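Local coordinates for ActII protein (Streptomyces coelicolor, PDB 2OPT) that is a TetR-family transcriptional repressor that probably binds regulatory DNA and also takes actinorhodin or its biosynthetic precursor (S)-DNPA as ligands, at residues L53-F58 and I101-L106; T63-P68 and R84-M89. One frame throughout, in Å; residues are numbered along the deposited sequence. Where two conformers were deposited one is given.

Overall arrangement
From the N terminus the chain first builds the three helices of the TetR-type DNA-binding head, with the predicted helix-turn-helix at 28-47, then enters helix 50-61, where contact 1 begins at L53-F58. Beyond this helix, the loop 63-68 is met by residues 84-89 of helix 75-92, so that contact 2 closes a short loop. The chain goes on through helix 96-100 to I101-L106, which returns to helix 50-61 and closes the larger loop. Contact 2 is therefore nested inside contact 1; their centres lie about 16 Å apart and they do not touch. Together they tie the connecting helix and the segment leaving it to two successive parts of the C-terminal, ligand-binding half.

Contact 1 (L53-F58 and I101-L106); sequences LLDLVF and IDRVPL
The guanidinium group of R103 has L54 over one face, with CB of L54 3.5 Å from NH2 of R103 and displaced toward the rim, while D55 comes to its edge. There NE of R103 donates to OD1 of D55 at 2.6 Å, with an N-H...O angle of 157°, in a short salt bridge. The oxygen lies close to the guanidinium plane, but it is met on its anti side, and the carboxylate is turned steeply against the guanidinium, at 65°. The ring of F58 has the backbone carbon C of V104 at its edge, whereas the aliphatic parts of R103 and P105 approach obliquely: CD2 of F58 is 3.8 Å from CB of R103, and CE2 of F58 is 3.8 Å from CB of P105.

F58 reaches the loop because its CG stands anti to the backbone N (chi1 -178°), and the ring then runs past R103 in the opposite direction. The R103 chain is extended from CG to NE, which carries its charged end back along the helix to D55 and L54. P105 sits at the centre of an inverse gamma turn closed by the bond from N of L106 to O of V104. The other guanidinium nitrogens serve the neighbourhood too, NH2 donating to O of D51 and NH1 to O of I99.

Helix 50-61 joins the two halves of a TetR-type subunit, and in relatives its shift carries the ligand signal to the DNA-binding head, so the contact lies on that route if ActR works alike. Chemically, one arginine spans an apolar and an ionic surface: its CB and CD pass beside the F58 ring, while its head is gripped by a carboxylate and two backbone carbonyls, which probably fixes its rotation and gives each nitrogen a partner.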
ATOM      1  N   LEU A  53     -13.477  -1.531  18.833  1.00 28.55           N
ATOM      2  CA  LEU A  53     -14.065  -0.191  18.616  1.00 28.13           C
ATOM      3  C   LEU A  53     -13.636   0.342  17.253  1.00 27.96           C
ATOM      4  O   LEU A  53     -14.446   0.856  16.481  1.00 31.06           O
ATOM      5  CB  LEU A  53     -13.598   0.707  19.747  1.00 27.72           C
ATOM      6  CG  LEU A  53     -14.104   2.174  19.735  1.00 27.23           C
ATOM      7  CD1 LEU A  53     -13.216   2.912  18.819  1.00 28.10           C
ATOM      8  CD2 LEU A  53     -15.600   2.307  19.350  1.00 29.02           C
ATOM      9  N   LEU A  54     -12.342   0.294  16.980  1.00 28.75           N
ATOM     10  CA  LEU A  54     -11.802   0.752  15.716  1.00 28.75           C
ATOM     11  C   LEU A  54     -12.404  -0.019  14.523  1.00 28.76           C
ATOM     12  O   LEU A  54     -12.614   0.566  13.477  1.00 29.30           O
ATOM     13  CB  LEU A  54     -10.264   0.650  15.737  1.00 31.56           C
ATOM     14  CG  LEU A  54      -9.580   1.680  16.655  1.00 31.74           C
ATOM     15  CD1 LEU A  54      -8.082   1.467  16.589  1.00 34.24           C
ATOM     16  CD2 LEU A  54      -9.968   3.130  16.273  1.00 31.92           C
ATOM     17  N   ASP A  55     -12.671  -1.324  14.669  1.00 29.69           N
ATOM     18  CA  ASP A  55     -13.335  -2.107  13.601  1.00 28.49           C
ATOM     19  C   ASP A  55     -14.666  -1.432  13.322  1.00 27.87           C
ATOM     20  O   ASP A  55     -15.130  -1.363  12.169  1.00 27.21           O
ATOM     21  CB  ASP A  55     -13.636  -3.545  14.072  1.00 28.96           C
ATOM     22  CG  ASP A  55     -12.386  -4.452  14.153  1.00 33.78           C
ATOM     23  OD1 ASP A  55     -11.400  -4.191  13.460  1.00 34.47           O
ATOM     24  OD2 ASP A  55     -12.436  -5.512  14.846  1.00 39.98           O
ATOM     25  N   LEU A  56     -15.322  -0.942  14.379  1.00 27.11           N
ATOM     26  CA  LEU A  56     -16.655  -0.355  14.219  1.00 26.31           C
ATOM     27  C   LEU A  56     -16.633   1.029  13.568  1.00 26.99           C
ATOM     28  O   LEU A  56     -17.568   1.403  12.835  1.00 26.74           O
ATOM     29  CB  LEU A  56     -17.363  -0.300  15.579  1.00 26.51           C
ATOM     30  CG  LEU A  56     -17.784  -1.620  16.250  1.00 27.11           C
ATOM     31  CD1 LEU A  56     -18.346  -1.313  17.638  1.00 29.97           C
ATOM     32  CD2 LEU A  56     -18.799  -2.366  15.449  1.00 28.10           C
ATOM     33  N   VAL A  57     -15.618   1.809  13.932  1.00 26.87           N
ATOM     34  CA  VAL A  57     -15.400   3.157  13.403  1.00 25.70           C
ATOM     35  C   VAL A  57     -15.096   2.959  11.903  1.00 27.10           C
ATOM     36  O   VAL A  57     -15.638   3.644  11.056  1.00 26.58           O
ATOM     37  CB  VAL A  57     -14.250   3.840  14.135  1.00 25.15           C
ATOM     38  CG1 VAL A  57     -13.834   5.111  13.437  1.00 25.11           C
ATOM     39  CG2 VAL A  57     -14.626   4.185  15.596  1.00 20.37           C
ATOM     40  N   PHE A  58     -14.275   1.960  11.579  1.00 27.51           N
ATOM     41  CA  PHE A  58     -13.998   1.693  10.183  1.00 29.11           C
ATOM     42  C   PHE A  58     -15.274   1.395   9.400  1.00 28.95           C
ATOM     43  O   PHE A  58     -15.474   1.956   8.319  1.00 28.63           O
ATOM     44  CB  PHE A  58     -12.964   0.553  10.054  1.00 31.22           C
ATOM     45  CG  PHE A  58     -12.569   0.215   8.616  1.00 34.23           C
ATOM     46  CD1 PHE A  58     -12.426   1.211   7.657  1.00 38.00           C
ATOM     47  CD2 PHE A  58     -12.290  -1.100   8.260  1.00 35.28           C
ATOM     48  CE1 PHE A  58     -12.054   0.899   6.349  1.00 39.24           C
ATOM     49  CE2 PHE A  58     -11.904  -1.425   6.969  1.00 38.38           C
ATOM     50  CZ  PHE A  58     -11.772  -0.425   6.016  1.00 37.19           C
ATOM     51  N   ILE A 101      -5.860   0.065   6.962  1.00 49.75           N
ATOM     52  CA  ILE A 101      -4.800  -0.620   6.190  1.00 55.27           C
ATOM     53  C   ILE A 101      -4.612  -2.124   6.517  1.00 59.03           C
ATOM     54  O   ILE A 101      -4.241  -2.943   5.630  1.00 62.59           O
ATOM     55  CB  ILE A 101      -3.451   0.190   6.267  1.00 57.82           C
ATOM     56  CG1 ILE A 101      -2.455  -0.145   5.125  1.00 63.46           C
ATOM     57  CG2 ILE A 101      -2.863   0.238   7.714  1.00 59.19           C
ATOM     58  CD1 ILE A 101      -2.585  -1.495   4.462  1.00 67.61           C
ATOM     59  N   ASP A 102      -4.858  -2.485   7.772  1.00 58.99           N
ATOM     60  CA  ASP A 102      -4.712  -3.838   8.290  0.60 62.24           C
ATOM     61  C   ASP A 102      -6.087  -4.537   8.506  1.00 60.02           C
ATOM     62  O   ASP A 102      -6.161  -5.597   9.117  1.00 63.35           O
ATOM     63  CB  ASP A 102      -3.986  -3.724   9.630  0.60 65.01           C
ATOM     64  CG  ASP A 102      -4.764  -2.873  10.642  0.60 62.56           C
ATOM     65  OD1 ASP A 102      -5.329  -1.828  10.256  0.60 56.47           O
ATOM     66  OD2 ASP A 102      -4.816  -3.261  11.829  0.60 66.23           O
ATOM     67  N   ARG A 103      -7.172  -3.917   8.048  1.00 55.71           N
ATOM     68  CA  ARG A 103      -8.521  -4.425   8.313  1.00 52.85           C
ATOM     69  C   ARG A 103      -9.256  -4.873   7.037  1.00 52.13           C
ATOM     70  O   ARG A 103      -9.001  -4.345   5.950  1.00 51.46           O
ATOM     71  CB  ARG A 103      -9.335  -3.357   9.053  1.00 50.75           C
ATOM     72  CG  ARG A 103      -8.869  -3.136  10.498  1.00 50.94           C
ATOM     73  CD  ARG A 103      -9.744  -2.103  11.237  1.00 48.80           C
ATOM     74  NE  ARG A 103      -9.682  -2.377  12.682  1.00 50.97           N
ATOM     75  CZ  ARG A 103      -8.684  -2.011  13.492  1.00 50.22           C
ATOM     76  NH1 ARG A 103      -7.661  -1.288  13.033  1.00 46.26           N
ATOM     77  NH2 ARG A 103      -8.727  -2.345  14.773  1.00 52.06           N
ATOM     78  N   VAL A 104     -10.147  -5.859   7.177  1.00 51.74           N
ATOM     79  CA  VAL A 104     -10.987  -6.328   6.066  1.00 51.40           C
ATOM     80  C   VAL A 104     -12.370  -5.692   6.265  1.00 49.40           C
ATOM     81  O   VAL A 104     -12.951  -5.829   7.322  1.00 49.32           O
ATOM     82  CB  VAL A 104     -11.069  -7.906   6.015  1.00 54.77           C
ATOM     83  CG1 VAL A 104     -12.160  -8.389   5.059  1.00 53.97           C
ATOM     84  CG2 VAL A 104      -9.689  -8.533   5.655  1.00 55.05           C
ATOM     85  N   PRO A 105     -12.855  -4.928   5.273  1.00 48.40           N
ATOM     86  CA  PRO A 105     -14.122  -4.242   5.461  1.00 46.64           C
ATOM     87  C   PRO A 105     -15.281  -5.228   5.313  1.00 47.47           C
ATOM     88  O   PRO A 105     -15.971  -5.235   4.300  1.00 49.07           O
ATOM     89  CB  PRO A 105     -14.121  -3.152   4.369  1.00 46.17           C
ATOM     90  CG  PRO A 105     -13.137  -3.599   3.323  1.00 49.34           C
ATOM     91  CD  PRO A 105     -12.239  -4.665   3.944  1.00 50.20           C
ATOM     92  N   LEU A 106     -15.474  -6.061   6.328  1.00 47.03           N
ATOM     93  CA  LEU A 106     -16.587  -6.998   6.358  1.00 48.78           C
ATOM     94  C   LEU A 106     -17.509  -6.805   7.583  1.00 48.69           C
ATOM     95  O   LEU A 106     -18.033  -7.778   8.134  1.00 52.06           O
ATOM     96  CB  LEU A 106     -16.077  -8.434   6.288  1.00 50.99           C
ATOM     97  CG  LEU A 106     -16.130  -9.196   4.957  1.00 55.49           C
ATOM     98  CD1 LEU A 106     -16.499  -8.372   3.700  1.00 55.05           C
ATOM     99  CD2 LEU A 106     -14.812  -9.894   4.750  1.00 55.35           C
TER

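Contact 2 (T63-P68 and R84-M89); sequences TEVEVP and RSLRRM
S85 offers its hydroxyl to the loop: with OG anti to the backbone N (chi1 -163°), the oxygen accepts the N-H of E66 at 2.9 Å from N to OG in an almost linear bond of 169°, and it lies 3.4 Å from CA of V65. A water also joins the two segments, donating to O of E64 and to O of S85. V65 is turned so that CG2, anti to its carbonyl carbon, touches two helix residues: CG2 of V65 is 3.7 Å from CD1 of L86 and equally near to SD of M89 in one of the two conformers of that methionine.

The arrangement is helix-to-loop packing within the all-helical TetR-like fold, where the segment leaving helix 50-61 runs alongside helix 75-92 in the opposite direction, and one turn of that helix, S85 to M89, faces it. Without the hydroxyl, as with an alanine here, the N-H of E66 would probably lose its acceptor on the helix, and that point of the loop would be held less firmly.

E64, extended beyond CG, passes M89 at a slant, while its OE2 is hydrogen-bonded to NE2 of H93, just beyond the end of that helix.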
ATOM      1  N   THR A  63     -20.276   3.798   4.940  1.00 29.29           N
ATOM      2  CA  THR A  63     -21.537   4.264   4.459  1.00 31.80           C
ATOM      3  C   THR A  63     -21.323   5.356   3.442  1.00 31.47           C
ATOM      4  O   THR A  63     -22.157   5.542   2.570  1.00 33.59           O
ATOM      5  CB  THR A  63     -22.451   4.804   5.611  1.00 33.41           C
ATOM      6  OG1 THR A  63     -23.791   4.762   5.139  1.00 37.28           O
ATOM      7  CG2 THR A  63     -22.142   6.257   5.983  1.00 33.08           C
ATOM      8  N   GLU A  64     -20.203   6.103   3.564  1.00 31.24           N
ATOM      9  CA  GLU A  64     -19.899   7.262   2.676  1.00 30.82           C
ATOM     10  C   GLU A  64     -19.478   6.908   1.263  1.00 29.91           C
ATOM     11  O   GLU A  64     -19.422   7.760   0.371  1.00 29.04           O
ATOM     12  CB  GLU A  64     -18.781   8.107   3.312  1.00 31.86           C
ATOM     13  CG  GLU A  64     -19.103   8.638   4.710  1.00 34.63           C
ATOM     14  CD  GLU A  64     -18.063   9.643   5.257  1.00 35.62           C
ATOM     15  OE1 GLU A  64     -17.207  10.160   4.503  1.00 35.69           O
ATOM     16  OE2 GLU A  64     -18.139   9.928   6.455  1.00 39.47           O
ATOM     17  N   VAL A  65     -19.116   5.655   1.057  1.00 29.65           N
ATOM     18  CA  VAL A  65     -18.592   5.224  -0.219  1.00 31.28           C
ATOM     19  C   VAL A  65     -19.749   4.766  -1.109  1.00 31.78           C
ATOM     20  O   VAL A  65     -20.456   3.794  -0.792  1.00 30.72           O
ATOM     21  CB  VAL A  65     -17.630   4.030  -0.073  1.00 30.75           C
ATOM     22  CG1 VAL A  65     -17.187   3.557  -1.474  1.00 32.58           C
ATOM     23  CG2 VAL A  65     -16.460   4.411   0.811  1.00 30.74           C
ATOM     24  N   GLU A  66     -19.944   5.432  -2.232  1.00 32.71           N
ATOM     25  CA  GLU A  66     -21.073   5.066  -3.025  0.50 34.21           C
ATOM     26  C   GLU A  66     -20.566   4.267  -4.258  1.00 33.70           C
ATOM     27  O   GLU A  66     -19.764   4.748  -5.047  1.00 34.24           O
ATOM     28  CB  GLU A  66     -21.932   6.313  -3.308  0.50 36.34           C
ATOM     29  CG  GLU A  66     -23.455   6.173  -2.881  0.50 41.16           C
ATOM     30  CD  GLU A  66     -23.745   6.405  -1.387  0.50 44.48           C
ATOM     31  OE1 GLU A  66     -24.030   5.436  -0.640  0.50 47.09           O
ATOM     32  OE2 GLU A  66     -23.719   7.569  -0.952  0.50 48.67           O
ATOM     33  N   VAL A  67     -21.015   3.021  -4.340  1.00 31.79           N
ATOM     34  CA  VAL A  67     -20.703   2.131  -5.431  1.00 31.59           C
ATOM     35  C   VAL A  67     -21.948   2.125  -6.304  1.00 33.05           C
ATOM     36  O   VAL A  67     -23.042   1.801  -5.836  1.00 33.05           O
ATOM     37  CB  VAL A  67     -20.396   0.689  -4.932  1.00 30.40           C
ATOM     38  CG1 VAL A  67     -19.935  -0.143  -6.089  1.00 30.80           C
ATOM     39  CG2 VAL A  67     -19.321   0.732  -3.836  1.00 27.05           C
ATOM     40  N   PRO A  68     -21.816   2.568  -7.565  1.00 34.87           N
ATOM     41  CA  PRO A  68     -23.028   2.688  -8.367  1.00 35.67           C
ATOM     42  C   PRO A  68     -23.573   1.367  -8.843  1.00 37.05           C
ATOM     43  O   PRO A  68     -22.846   0.340  -8.911  1.00 36.00           O
ATOM     44  CB  PRO A  68     -22.554   3.527  -9.549  1.00 38.30           C
ATOM     45  CG  PRO A  68     -21.102   3.164  -9.677  1.00 35.66           C
ATOM     46  CD  PRO A  68     -20.621   3.065  -8.283  1.00 34.79           C
ATOM     47  N   ARG A  84     -12.951   7.118  -6.512  1.00 26.45           N
ATOM     48  CA  ARG A  84     -12.900   8.509  -6.078  1.00 25.55           C
ATOM     49  C   ARG A  84     -13.716   8.712  -4.805  1.00 23.52           C
ATOM     50  O   ARG A  84     -13.360   9.519  -3.947  1.00 24.18           O
ATOM     51  CB  ARG A  84     -13.409   9.434  -7.185  1.00 26.02           C
ATOM     52  CG  ARG A  84     -12.421   9.642  -8.324  1.00 26.40           C
ATOM     53  CD  ARG A  84     -12.923  10.689  -9.309  1.00 29.34           C
ATOM     54  NE  ARG A  84     -12.330  10.530 -10.633  1.00 37.10           N
ATOM     55  CZ  ARG A  84     -13.031  10.372 -11.751  1.00 36.35           C
ATOM     56  NH1 ARG A  84     -12.408  10.236 -12.914  1.00 40.41           N
ATOM     57  NH2 ARG A  84     -14.356  10.350 -11.709  1.00 37.55           N
ATOM     58  N   SER A  85     -14.811   7.968  -4.691  1.00 23.58           N
ATOM     59  CA  SER A  85     -15.654   7.992  -3.475  1.00 25.30           C
ATOM     60  C   SER A  85     -14.949   7.468  -2.221  1.00 24.72           C
ATOM     61  O   SER A  85     -15.043   8.034  -1.125  1.00 23.76           O
ATOM     62  CB  SER A  85     -16.940   7.171  -3.719  1.00 27.15           C
ATOM     63  OG  SER A  85     -17.959   7.472  -2.755  1.00 29.89           O
ATOM     64  N   LEU A  86     -14.226   6.376  -2.373  1.00 24.11           N
ATOM     65  CA  LEU A  86     -13.417   5.877  -1.318  1.00 24.38           C
ATOM     66  C   LEU A  86     -12.331   6.856  -0.912  1.00 25.47           C
ATOM     67  O   LEU A  86     -12.080   7.064   0.280  1.00 24.81           O
ATOM     68  CB  LEU A  86     -12.727   4.593  -1.810  1.00 24.38           C
ATOM     69  CG  LEU A  86     -12.017   3.809  -0.721  1.00 27.96           C
ATOM     70  CD1 LEU A  86     -12.897   3.375   0.487  1.00 30.24           C
ATOM     71  CD2 LEU A  86     -11.390   2.577  -1.361  1.00 26.17           C
ATOM     72  N   ARG A  87     -11.703   7.496  -1.894  1.00 26.46           N
ATOM     73  CA  ARG A  87     -10.659   8.458  -1.621  1.00 28.18           C
ATOM     74  C   ARG A  87     -11.210   9.627  -0.848  1.00 28.87           C
ATOM     75  O   ARG A  87     -10.585  10.128   0.070  1.00 30.25           O
ATOM     76  CB  ARG A  87     -10.015   8.934  -2.949  1.00 29.08           C
ATOM     77  CG  ARG A  87      -8.962  10.032  -2.763  1.00 30.13           C
ATOM     78  CD  ARG A  87      -8.550  10.721  -4.103  1.00 33.12           C
ATOM     79  NE  ARG A  87      -7.353  11.582  -3.965  1.00 34.64           N
ATOM     80  CZ  ARG A  87      -7.144  12.657  -4.698  1.00 35.79           C
ATOM     81  NH1 ARG A  87      -8.025  13.028  -5.619  1.00 36.02           N
ATOM     82  NH2 ARG A  87      -6.066  13.370  -4.501  1.00 40.68           N
ATOM     83  N   ARG A  88     -12.401  10.070  -1.240  1.00 28.35           N
ATOM     84  CA  ARG A  88     -13.102  11.195  -0.616  0.60 28.46           C
ATOM     85  C   ARG A  88     -13.266  10.926   0.877  1.00 29.46           C
ATOM     86  O   ARG A  88     -13.013  11.781   1.723  1.00 31.07           O
ATOM     87  CB  ARG A  88     -14.460  11.306  -1.304  0.60 27.68           C
ATOM     88  CG  ARG A  88     -15.342  12.520  -0.977  0.60 30.53           C
ATOM     89  CD  ARG A  88     -16.460  12.564  -1.990  0.60 29.47           C
ATOM     90  NE  ARG A  88     -15.918  12.821  -3.311  0.60 28.06           N
ATOM     91  CZ  ARG A  88     -16.223  12.140  -4.409  0.60 32.83           C
ATOM     92  NH1 ARG A  88     -15.630  12.471  -5.556  0.60 28.30           N
ATOM     93  NH2 ARG A  88     -17.159  11.194  -4.374  0.60 31.08           N
ATOM     94  N   MET A  89     -13.681   9.692   1.185  1.00 29.51           N
ATOM     95  CA  MET A  89     -13.993   9.270   2.554  0.50 29.28           C
ATOM     96  C   MET A  89     -12.756   9.365   3.429  1.00 29.09           C
ATOM     97  O   MET A  89     -12.792   9.943   4.471  1.00 28.93           O
ATOM     98  CB  MET A  89     -14.535   7.827   2.546  0.50 28.80           C
ATOM     99  CG  MET A  89     -14.795   7.249   3.941  0.50 28.35           C
ATOM    100  SD  MET A  89     -14.797   5.449   3.929  0.50 30.60           S
ATOM    101  CE  MET A  89     -13.062   5.034   3.737  0.50 25.24           C
TER
HETATM  102  O   HOH W   1     -17.168   9.336  -0.074  1.00 24.84           O